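PDB 4OVY: haloacid dehalogenase domain protein hydrolase from Planctomyces limnophilus, which probably acts as a phosphatase-like hydrolase of the haloacid dehalogenase superfamily and binds a calcium ion at its metal site. Local coordinates for residues 229-234 / 239-244; 38-43 / 222-227; 245-250 / 285-290; 18-23 / 153-158. One frame throughout, in Å; residues are numbered along the deposited sequence. Where two conformers were deposited one is given.

Contact 1 (229-234 / 239-244); sequences VMAVGN and YEMLEY. With CA (calcium ion), chain J.
Ala231, on strand 230-233, meets Met241 and Leu242 of helix 239-246 in the first half of a beta-alpha-beta unit of the Rossmann-like haloacid dehalogenase core. The axes of strand 230-233 and helix segment 239-244 run nearly antiparallel, at 159°, and approach to 8.1 Å.

The apolar contacts centre on Ala231 CB, which faces the helix and lies 4.0 Å from Leu242 CD2 and 4.1 Å from Met241 CG. Its single methyl lets the strand sit close, and the CA atoms of Ala231 and Leu242 are 6.0 Å apart. Leu242 also touches Ile256 of strand 253-260 and Trp289.

Other contacts run from side-chain methyls to the strand backbone. Leu242 CD2 lies 3.5 Å from Ala231 O. Met241, a selenomethionine here, leaves its helix with CG anti to the backbone N and bends at chi3 (70°), which carries CE to Gly233 and to within 3.6 Å of Val232 O.

Polar chemistry begins where the strand ends. Asn234 turns away from the helix, and its backbone N is held by Asp238 in the connecting loop. Asp42 and Asp44 also bind the calcium ion, which Asn234 OD1 ligates at 2.4 Å.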
# COMPACT_ATOMS: atom_id res chain seq x y z
N VAL A 229 4.92 -10.29 11.33
CA VAL A 229 5.29 -11.22 12.41
C VAL A 229 4.71 -12.62 12.20
O VAL A 229 5.06 -13.55 12.93
CB VAL A 229 4.89 -10.66 13.79
CG1 VAL A 229 5.52 -9.29 14.00
CG2 VAL A 229 3.38 -10.62 13.95
N MSE A 230 3.85 -12.77 11.20
CA MSE A 230 3.29 -14.07 10.85
C MSE A 230 2.93 -14.09 9.39
O MSE A 230 2.61 -13.06 8.81
CB MSE A 230 2.06 -14.30 11.72
CG MSE A 230 1.42 -15.66 11.55
SE MSE A 230 -0.06 -15.75 12.86
CE MSE A 230 -1.03 -17.28 12.08
N ALA A 231 3.02 -15.27 8.77
CA ALA A 231 2.63 -15.44 7.38
C ALA A 231 2.12 -16.85 7.15
O ALA A 231 2.61 -17.80 7.76
CB ALA A 231 3.79 -15.15 6.45
N VAL A 232 1.13 -16.96 6.27
CA VAL A 232 0.58 -18.24 5.88
C VAL A 232 0.54 -18.33 4.35
O VAL A 232 0.04 -17.43 3.67
CB VAL A 232 -0.83 -18.47 6.44
CG1 VAL A 232 -1.28 -19.90 6.17
CG2 VAL A 232 -0.87 -18.15 7.94
N GLY A 233 1.07 -19.43 3.83
CA GLY A 233 1.07 -19.70 2.40
C GLY A 233 0.75 -21.16 2.16
O GLY A 233 0.34 -21.87 3.09
N ASN A 234 0.92 -21.61 0.91
CA ASN A 234 0.69 -23.02 0.58
C ASN A 234 1.59 -23.57 -0.53
O ASN A 234 1.57 -24.78 -0.77
CB ASN A 234 -0.76 -23.24 0.16
CG ASN A 234 -1.05 -22.65 -1.21
OD1 ASN A 234 -0.99 -21.44 -1.39
ND2 ASN A 234 -1.35 -23.50 -2.18
N TYR A 239 7.67 -19.16 -0.65
CA TYR A 239 8.91 -19.48 0.08
C TYR A 239 9.59 -18.22 0.63
O TYR A 239 9.91 -18.17 1.81
CB TYR A 239 9.90 -20.24 -0.82
CG TYR A 239 11.06 -20.90 -0.09
CD1 TYR A 239 12.10 -20.14 0.44
CD2 TYR A 239 11.14 -22.28 0.04
CE1 TYR A 239 13.17 -20.73 1.10
CE2 TYR A 239 12.21 -22.88 0.70
CZ TYR A 239 13.21 -22.10 1.23
OH TYR A 239 14.29 -22.67 1.88
N GLU A 240 9.81 -17.23 -0.23
CA GLU A 240 10.48 -16.00 0.20
C GLU A 240 9.67 -15.21 1.22
O GLU A 240 10.24 -14.65 2.16
CB GLU A 240 10.87 -15.13 -1.00
CG GLU A 240 11.98 -15.73 -1.86
CD GLU A 240 11.49 -16.56 -3.03
OE1 GLU A 240 10.32 -17.03 -3.03
OE2 GLU A 240 12.30 -16.75 -3.97
N MSE A 241 8.35 -15.16 1.06
CA MSE A 241 7.50 -14.49 2.06
C MSE A 241 7.67 -15.13 3.43
O MSE A 241 7.88 -14.43 4.42
CB MSE A 241 6.03 -14.48 1.64
CG MSE A 241 5.16 -13.92 2.76
SE MSE A 241 3.26 -13.89 2.25
CE MSE A 241 2.88 -15.82 2.25
N LEU A 242 7.59 -16.45 3.51
CA LEU A 242 7.73 -17.16 4.79
C LEU A 242 9.13 -16.97 5.38
O LEU A 242 9.28 -16.70 6.57
CB LEU A 242 7.41 -18.64 4.62
CG LEU A 242 5.97 -18.99 4.21
CD1 LEU A 242 5.87 -20.43 3.73
CD2 LEU A 242 5.01 -18.75 5.35
N GLU A 243 10.15 -17.08 4.53
CA GLU A 243 11.54 -16.91 4.96
C GLU A 243 11.80 -15.51 5.52
O GLU A 243 12.45 -15.35 6.56
CB GLU A 243 12.47 -17.19 3.77
CG GLU A 243 13.94 -17.17 4.08
CD GLU A 243 14.76 -17.61 2.88
OE1 GLU A 243 14.72 -16.92 1.84
OE2 GLU A 243 15.41 -18.67 2.96
N TYR A 244 11.27 -14.51 4.84
CA TYR A 244 11.40 -13.12 5.24
C TYR A 244 10.84 -12.91 6.65
O TYR A 244 11.41 -12.17 7.46
CB TYR A 244 10.67 -12.23 4.22
CG TYR A 244 10.65 -10.75 4.51
CD1 TYR A 244 11.83 -10.05 4.77
CD2 TYR A 244 9.46 -10.03 4.49
CE1 TYR A 244 11.81 -8.68 5.03
CE2 TYR A 244 9.43 -8.67 4.74
CZ TYR A 244 10.60 -8.00 5.01
OH TYR A 244 10.56 -6.64 5.25
CA CA J . -0.82 -20.10 -3.39
O HOH W 1 1.77 -19.03 -3.71
O HOH W 2 -0.80 -20.97 -5.30

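Contact 2 (38-43 / 222-227); sequences IVTFDN and QVIGRR. With CA (calcium ion), chain J.
Ile38 and Ile224 both set CG2 anti to the backbone N, and with chi1 near -57° and -51° each turns CG1 to the side of its own N; in Ile224 the chain then runs straight on (chi2 -175°), carrying CD1 to the sheet. The contact lies in the Rossmann-like core of the haloacid dehalogenase fold, where the chain leaving helix 215-223 passes over one face of strand 38-41, which is flanked in the sheet by strands 156-161 and 230-233.

The two isoleucines slide past each other in opposite directions, with Ile38 CG2 3.9 Å from Ile224 CD1. That same CD1 reaches two residues along the strand, to 4.1 Å from Thr40 CG2, and Phe158 of the neighbouring strand packs on Ile224 as well. Gly225, at positive phi, turns the chain out of the helix and is followed by Arg226. The aliphatic part of Arg226 crosses Ile38 at about a right angle, CD resting 3.6 Å from Ile38 CG1, while its NE forms a salt bridge with Glu181 of the second subunit. One side chain thus packs on the core through its methylenes and joins the dimer interface through its charge.

At its other end the strand delivers Asp42, the first aspartate of a probable DxDx(T/V) signature, to the metal site shared with Asp44 and Asn234. Lys216, from the same helix 215-223, bridges to Asp42 OD1. The other carboxylate oxygen, Asp42 OD2, binds the calcium ion at 2.3 Å.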
# COMPACT_ATOMS: atom_id res chain seq x y z
N ILE A 38 1.38 -7.41 12.14
CA ILE A 38 1.06 -7.58 10.73
C ILE A 38 1.16 -9.06 10.40
O ILE A 38 2.17 -9.70 10.71
CB ILE A 38 2.07 -6.83 9.83
CG1 ILE A 38 2.13 -5.33 10.18
CG2 ILE A 38 1.77 -7.05 8.35
CD1 ILE A 38 0.78 -4.66 10.21
N VAL A 39 0.11 -9.59 9.77
CA VAL A 39 0.10 -10.96 9.28
C VAL A 39 -0.29 -10.99 7.81
O VAL A 39 -1.23 -10.30 7.40
CB VAL A 39 -0.82 -11.88 10.12
CG1 VAL A 39 -2.25 -11.36 10.17
CG2 VAL A 39 -0.80 -13.30 9.59
N THR A 40 0.44 -11.78 7.02
CA THR A 40 0.22 -11.86 5.58
C THR A 40 -0.20 -13.26 5.15
O THR A 40 0.37 -14.26 5.60
CB THR A 40 1.47 -11.44 4.78
OG1 THR A 40 2.61 -12.20 5.21
CG2 THR A 40 1.75 -9.97 4.95
N PHE A 41 -1.20 -13.31 4.28
CA PHE A 41 -1.74 -14.55 3.73
C PHE A 41 -1.65 -14.52 2.21
O PHE A 41 -2.03 -13.54 1.59
CB PHE A 41 -3.22 -14.69 4.08
CG PHE A 41 -3.50 -14.86 5.55
CD1 PHE A 41 -3.59 -13.76 6.38
CD2 PHE A 41 -3.69 -16.12 6.09
CE1 PHE A 41 -3.85 -13.92 7.74
CE2 PHE A 41 -3.94 -16.28 7.45
CZ PHE A 41 -4.03 -15.18 8.26
N ASP A 42 -1.20 -15.62 1.61
CA ASP A 42 -1.52 -15.85 0.21
C ASP A 42 -3.04 -16.07 0.10
O ASP A 42 -3.70 -16.36 1.11
CB ASP A 42 -0.76 -17.07 -0.31
CG ASP A 42 -0.71 -17.14 -1.82
OD1 ASP A 42 -1.14 -16.21 -2.53
OD2 ASP A 42 -0.21 -18.15 -2.32
N ASN A 43 -3.58 -15.94 -1.11
CA ASN A 43 -5.00 -16.19 -1.35
C ASN A 43 -5.24 -17.57 -1.97
O ASN A 43 -5.70 -18.49 -1.30
CB ASN A 43 -5.60 -15.08 -2.24
CG ASN A 43 -7.11 -15.20 -2.39
OD1 ASN A 43 -7.81 -15.62 -1.46
ND2 ASN A 43 -7.62 -14.83 -3.55
N GLN A 222 7.45 -2.62 0.34
CA GLN A 222 7.04 -1.37 -0.31
C GLN A 222 5.68 -0.87 0.21
O GLN A 222 5.54 0.29 0.57
CB GLN A 222 6.97 -1.53 -1.83
CG GLN A 222 8.32 -1.79 -2.50
CD GLN A 222 9.13 -0.54 -2.72
OE1 GLN A 222 9.03 0.43 -1.97
NE2 GLN A 222 9.95 -0.55 -3.77
N VAL A 223 4.69 -1.76 0.26
CA VAL A 223 3.32 -1.35 0.61
C VAL A 223 3.12 -1.22 2.13
O VAL A 223 2.56 -0.22 2.60
CB VAL A 223 2.30 -2.35 0.04
CG1 VAL A 223 0.88 -2.04 0.54
CG2 VAL A 223 2.34 -2.32 -1.49
N ILE A 224 3.55 -2.22 2.88
CA ILE A 224 3.32 -2.23 4.34
C ILE A 224 4.39 -1.44 5.10
O ILE A 224 4.10 -0.80 6.11
CB ILE A 224 3.23 -3.67 4.90
CG1 ILE A 224 2.23 -4.50 4.08
CG2 ILE A 224 2.83 -3.64 6.37
CD1 ILE A 224 1.97 -5.89 4.61
N GLY A 225 5.63 -1.50 4.61
CA GLY A 225 6.74 -0.84 5.27
C GLY A 225 7.19 -1.52 6.55
O GLY A 225 7.87 -0.91 7.37
N ARG A 226 6.80 -2.78 6.72
CA ARG A 226 7.08 -3.54 7.95
C ARG A 226 7.34 -5.00 7.59
O ARG A 226 6.77 -5.51 6.65
CB ARG A 226 5.86 -3.51 8.90
CG ARG A 226 5.41 -2.15 9.43
CD ARG A 226 4.11 -2.30 10.24
NE ARG A 226 3.61 -1.08 10.90
CZ ARG A 226 4.14 -0.54 12.00
NH1 ARG A 226 3.59 0.56 12.53
NH2 ARG A 226 5.22 -1.06 12.57
N ARG A 227 8.18 -5.67 8.36
CA ARG A 227 8.28 -7.12 8.28
C ARG A 227 7.11 -7.71 9.06
O ARG A 227 6.95 -7.40 10.25
CB ARG A 227 9.60 -7.60 8.88
CG ARG A 227 9.87 -9.09 8.66
CD ARG A 227 11.01 -9.58 9.54
NE ARG A 227 12.22 -8.77 9.40
CZ ARG A 227 13.23 -9.00 8.56
NH1 ARG A 227 14.26 -8.17 8.55
NH2 ARG A 227 13.24 -10.05 7.74
CA CA J . -0.82 -20.10 -3.39
O HOH W 1 1.77 -19.03 -3.71
O HOH W 2 -0.80 -20.97 -5.30

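Contact 3 (245-250 / 285-290); sequences VTSGPA and TSKGWI
Thr246 and Trp289 meet where two helices give way to loops: Ser247 leaves helix 239-246 and opens a type II' turn to Ala250, while Gly288, with positive phi, closes helix 279-287 in a Schellman motif. The indole NE1 of Trp289 donates a hydrogen bond of 2.9 Å to Thr246 OG1. At 158° it is fairly straight, and the oxygen lies only 13° out of the ring plane, so the bond uses the N-H at the indole's edge. Thr246 CG2 lies 3.6 Å from Trp289 NE1. With chi1 at 66°, OG1 stands between the backbone N and carbonyl carbon, where it also bonds to Leu242 O of the preceding turn.

Water 3 ties the two helix ends together: it donates to Lys287 O at 2.7 Å and also bonds to Thr246 OG1 and Ser247 OG. Lys287 NZ passes Ser247 OG at 3.6 Å, but its salt bridge is with Glu243. Lys287 CB lies over the centre of one face of the indole, 3.4 Å above the plane, and Tyr239 meets the ring edge-to-face. Trp289 thus packs against both helices and against Ile256 of strand 253-260 of the Rossmann-like sheet, just before strand 290-293, which pairs parallel with strand 253-260.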
# COMPACT_ATOMS: atom_id res chain seq x y z
N VAL A 245 9.74 -13.59 6.94
CA VAL A 245 9.06 -13.50 8.24
C VAL A 245 9.74 -14.32 9.35
O VAL A 245 9.82 -13.86 10.49
CB VAL A 245 7.58 -13.91 8.09
CG1 VAL A 245 6.91 -14.12 9.45
CG2 VAL A 245 6.83 -12.86 7.28
N THR A 246 10.23 -15.52 9.02
CA THR A 246 10.68 -16.47 10.05
C THR A 246 12.19 -16.57 10.26
O THR A 246 12.61 -16.97 11.34
CB THR A 246 10.19 -17.90 9.75
OG1 THR A 246 10.82 -18.39 8.56
CG2 THR A 246 8.67 -17.95 9.60
N SER A 247 12.98 -16.25 9.24
CA SER A 247 14.42 -16.58 9.25
C SER A 247 15.30 -15.47 9.79
O SER A 247 14.82 -14.37 10.08
CB SER A 247 14.88 -16.98 7.85
OG SER A 247 14.24 -18.18 7.44
N GLY A 248 16.59 -15.76 9.95
CA GLY A 248 17.56 -14.78 10.45
C GLY A 248 17.17 -14.32 11.84
O GLY A 248 16.70 -15.12 12.65
N PRO A 249 17.35 -13.02 12.13
CA PRO A 249 17.02 -12.49 13.47
C PRO A 249 15.52 -12.30 13.75
O PRO A 249 15.14 -12.11 14.91
CB PRO A 249 17.75 -11.14 13.50
CG PRO A 249 17.80 -10.71 12.08
CD PRO A 249 17.86 -11.96 11.24
N ALA A 250 14.71 -12.26 12.69
CA ALA A 250 13.28 -12.26 12.84
C ALA A 250 12.91 -13.61 13.43
O ALA A 250 13.59 -14.61 13.18
CB ALA A 250 12.60 -12.06 11.50
N THR A 285 10.56 -28.32 8.10
CA THR A 285 11.11 -28.69 9.40
C THR A 285 12.33 -27.84 9.75
O THR A 285 12.41 -27.28 10.84
CB THR A 285 11.46 -30.19 9.46
OG1 THR A 285 10.26 -30.95 9.31
CG2 THR A 285 12.10 -30.55 10.80
N SER A 286 13.28 -27.73 8.82
CA SER A 286 14.49 -26.96 9.07
C SER A 286 14.20 -25.48 9.31
O SER A 286 14.92 -24.82 10.06
CB SER A 286 15.50 -27.12 7.93
OG SER A 286 14.98 -26.61 6.71
N LYS A 287 13.16 -24.95 8.67
CA LYS A 287 12.76 -23.54 8.81
C LYS A 287 11.88 -23.28 10.04
O LYS A 287 11.71 -22.13 10.45
CB LYS A 287 12.02 -23.06 7.56
CG LYS A 287 12.87 -23.05 6.29
CD LYS A 287 13.93 -21.97 6.34
CE LYS A 287 14.43 -21.61 4.94
NZ LYS A 287 15.41 -20.50 4.99
N GLY A 288 11.30 -24.33 10.62
CA GLY A 288 10.33 -24.18 11.70
C GLY A 288 8.94 -23.82 11.19
O GLY A 288 8.07 -23.38 11.95
N TRP A 289 8.71 -24.01 9.89
CA TRP A 289 7.40 -23.78 9.30
C TRP A 289 6.43 -24.89 9.68
O TRP A 289 6.74 -26.08 9.53
CB TRP A 289 7.51 -23.68 7.77
CG TRP A 289 8.35 -22.53 7.29
CD1 TRP A 289 8.66 -21.39 7.97
CD2 TRP A 289 8.96 -22.39 5.99
NE1 TRP A 289 9.44 -20.56 7.20
CE2 TRP A 289 9.63 -21.15 5.98
CE3 TRP A 289 9.03 -23.20 4.86
CZ2 TRP A 289 10.34 -20.69 4.86
CZ3 TRP A 289 9.74 -22.75 3.75
CH2 TRP A 289 10.38 -21.51 3.76
N ILE A 290 5.26 -24.51 10.16
CA ILE A 290 4.29 -25.48 10.65
C ILE A 290 3.32 -25.82 9.53
O ILE A 290 2.69 -24.93 8.95
CB ILE A 290 3.51 -24.94 11.86
CG1 ILE A 290 4.47 -24.43 12.96
CG2 ILE A 290 2.56 -26.00 12.41
CD1 ILE A 290 5.40 -25.48 13.52
O HOH W 3 12.96 -19.88 9.49

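Contact 4 (18-23 / 153-158); sequences EYVKSV and HEFKTF
His153 and Val20 open the contact between helix 11-24 and the loop leading into strand 156-161. The two side chains cross at about a right angle, with Val20 CG1 over one face of the imidazole in a CH-pi contact: the methyl is 4.0 Å from the ring centroid and 23° off its normal, and closest to His153 CG at 3.7 Å. The rotation of the ring is held from within helix 141-152, since His153 ND1 hydrogen-bonds to Phe149 O, while Phe149 also packs on Val20.

Glu154 adopts a positive phi of 68° as the C-prime residue of the Schellman motif that ends helix 141-152, where Glu154 N bonds to Arg151 O and Phe155 N to Leu150 O. This reversal sends Phe155 back toward helix 11-24. Its chi1 of -78° sets the ring beside the backbone N, with its far end against two valines of the helix. Phe155 CZ lies 3.7 Å from Val23 CG2, the two side chains crossing at about a right angle, and CE1 lies 4.2 Å from Val20 CG1; both methyls approach the ring obliquely.

From Lys156 onward the chain is strand, paired with strand 38-41, and the salt bridge of Lys156 NZ is with Glu181 of the second subunit. The N-terminal helix thus packs over the junction of helix 141-152 and strand 156-161, a helix-to-strand connection of the Rossmann-like core that begins with the Schellman motif.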
# COMPACT_ATOMS: atom_id res chain seq x y z
N GLU A 18 -0.55 -20.60 20.84
CA GLU A 18 0.62 -20.28 21.67
C GLU A 18 1.28 -18.97 21.23
O GLU A 18 1.60 -18.10 22.05
CB GLU A 18 1.64 -21.43 21.60
CG GLU A 18 2.85 -21.30 22.51
CD GLU A 18 3.54 -22.65 22.76
OE1 GLU A 18 3.75 -23.39 21.77
OE2 GLU A 18 3.88 -22.96 23.94
N TYR A 19 1.49 -18.85 19.92
CA TYR A 19 2.16 -17.68 19.38
C TYR A 19 1.33 -16.41 19.57
O TYR A 19 1.85 -15.38 20.03
CB TYR A 19 2.45 -17.89 17.89
CG TYR A 19 3.27 -16.79 17.28
CD1 TYR A 19 4.63 -16.68 17.55
CD2 TYR A 19 2.69 -15.85 16.44
CE1 TYR A 19 5.40 -15.68 16.99
CE2 TYR A 19 3.45 -14.83 15.86
CZ TYR A 19 4.80 -14.75 16.15
OH TYR A 19 5.56 -13.75 15.60
N VAL A 20 0.05 -16.47 19.24
CA VAL A 20 -0.81 -15.30 19.40
C VAL A 20 -0.87 -14.88 20.88
O VAL A 20 -0.77 -13.70 21.19
CB VAL A 20 -2.22 -15.54 18.82
CG1 VAL A 20 -3.16 -14.39 19.19
CG2 VAL A 20 -2.12 -15.68 17.30
N LYS A 21 -1.00 -15.84 21.78
CA LYS A 21 -0.98 -15.53 23.21
C LYS A 21 0.32 -14.85 23.61
O LYS A 21 0.32 -13.85 24.33
CB LYS A 21 -1.16 -16.79 24.04
CG LYS A 21 -1.41 -16.51 25.51
CD LYS A 21 -1.91 -17.75 26.24
CE LYS A 21 -3.30 -18.19 25.77
NZ LYS A 21 -4.33 -17.13 25.94
N SER A 22 1.43 -15.40 23.13
CA SER A 22 2.75 -14.93 23.51
C SER A 22 3.02 -13.51 23.03
O SER A 22 3.60 -12.70 23.77
CB SER A 22 3.81 -15.88 22.95
OG SER A 22 5.10 -15.46 23.35
N VAL A 23 2.60 -13.19 21.81
CA VAL A 23 2.88 -11.86 21.27
C VAL A 23 1.87 -10.78 21.67
O VAL A 23 2.11 -9.60 21.45
CB VAL A 23 3.06 -11.88 19.73
CG1 VAL A 23 4.16 -12.86 19.33
CG2 VAL A 23 1.75 -12.14 19.01
N HIS A 153 -7.39 -10.12 18.21
CA HIS A 153 -6.18 -9.83 18.96
C HIS A 153 -5.35 -8.70 18.37
O HIS A 153 -4.15 -8.58 18.63
CB HIS A 153 -5.36 -11.12 19.11
CG HIS A 153 -6.01 -12.12 20.01
ND1 HIS A 153 -7.06 -12.92 19.60
CD2 HIS A 153 -5.80 -12.41 21.31
CE1 HIS A 153 -7.45 -13.68 20.61
NE2 HIS A 153 -6.70 -13.39 21.65
N GLU A 154 -6.03 -7.85 17.58
CA GLU A 154 -5.49 -6.60 17.06
C GLU A 154 -4.37 -6.78 16.02
O GLU A 154 -3.54 -5.90 15.86
CB GLU A 154 -5.08 -5.65 18.20
CG GLU A 154 -6.20 -5.40 19.21
CD GLU A 154 -5.92 -4.23 20.14
OE1 GLU A 154 -6.05 -3.06 19.71
OE2 GLU A 154 -5.59 -4.47 21.32
N PHE A 155 -4.38 -7.90 15.31
CA PHE A 155 -3.54 -8.05 14.11
C PHE A 155 -4.21 -7.38 12.94
O PHE A 155 -5.44 -7.37 12.86
CB PHE A 155 -3.35 -9.52 13.71
CG PHE A 155 -2.36 -10.27 14.55
CD1 PHE A 155 -2.66 -10.61 15.86
CD2 PHE A 155 -1.14 -10.67 14.01
CE1 PHE A 155 -1.75 -11.31 16.63
CE2 PHE A 155 -0.23 -11.38 14.78
CZ PHE A 155 -0.53 -11.69 16.09
N LYS A 156 -3.41 -6.83 12.03
CA LYS A 156 -3.89 -6.38 10.72
C LYS A 156 -3.59 -7.48 9.71
O LYS A 156 -2.43 -7.84 9.50
CB LYS A 156 -3.20 -5.09 10.26
CG LYS A 156 -3.58 -3.87 11.07
CD LYS A 156 -2.84 -2.62 10.61
CE LYS A 156 -3.53 -1.90 9.47
NZ LYS A 156 -3.21 -0.43 9.47
N THR A 157 -4.64 -7.99 9.08
CA THR A 157 -4.56 -9.12 8.17
C THR A 157 -4.46 -8.61 6.74
O THR A 157 -5.36 -7.93 6.27
CB THR A 157 -5.80 -10.03 8.29
OG1 THR A 157 -6.99 -9.24 8.10
CG2 THR A 157 -5.87 -10.70 9.66
N PHE A 158 -3.36 -8.94 6.06
CA PHE A 158 -3.15 -8.58 4.66
C PHE A 158 -3.17 -9.81 3.76
O PHE A 158 -2.73 -10.90 4.15
CB PHE A 158 -1.77 -7.93 4.47
CG PHE A 158 -1.67 -6.51 4.95
CD1 PHE A 158 -1.57 -6.22 6.30
CD2 PHE A 158 -1.61 -5.46 4.03
CE1 PHE A 158 -1.44 -4.92 6.74
CE2 PHE A 158 -1.48 -4.16 4.47
CZ PHE A 158 -1.40 -3.88 5.82

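How the contacts relate
Contacts 1, 2 and 4 are buried and reach the same sheet, through neighbouring strands 230-233, 38-41 and 156-161. Contacts 1 and 2, with centres about 9 Å apart, share the calcium ion and both its waters: their interiors are aliphatic, and polar ligands appear where the strands end. Contact 4 is also apolar but lies away from the metal, adding aromatic rings; Tyr19 OH makes a weak hydrogen bond to Val229 O of contact 1. Contact 3 is only partly buried, and relies on a hydrogen bond and a water. It shares helix 239-246 with contact 1, linked by the salt bridge Glu243-Lys287. All four contacts have residues reaching the second subunit.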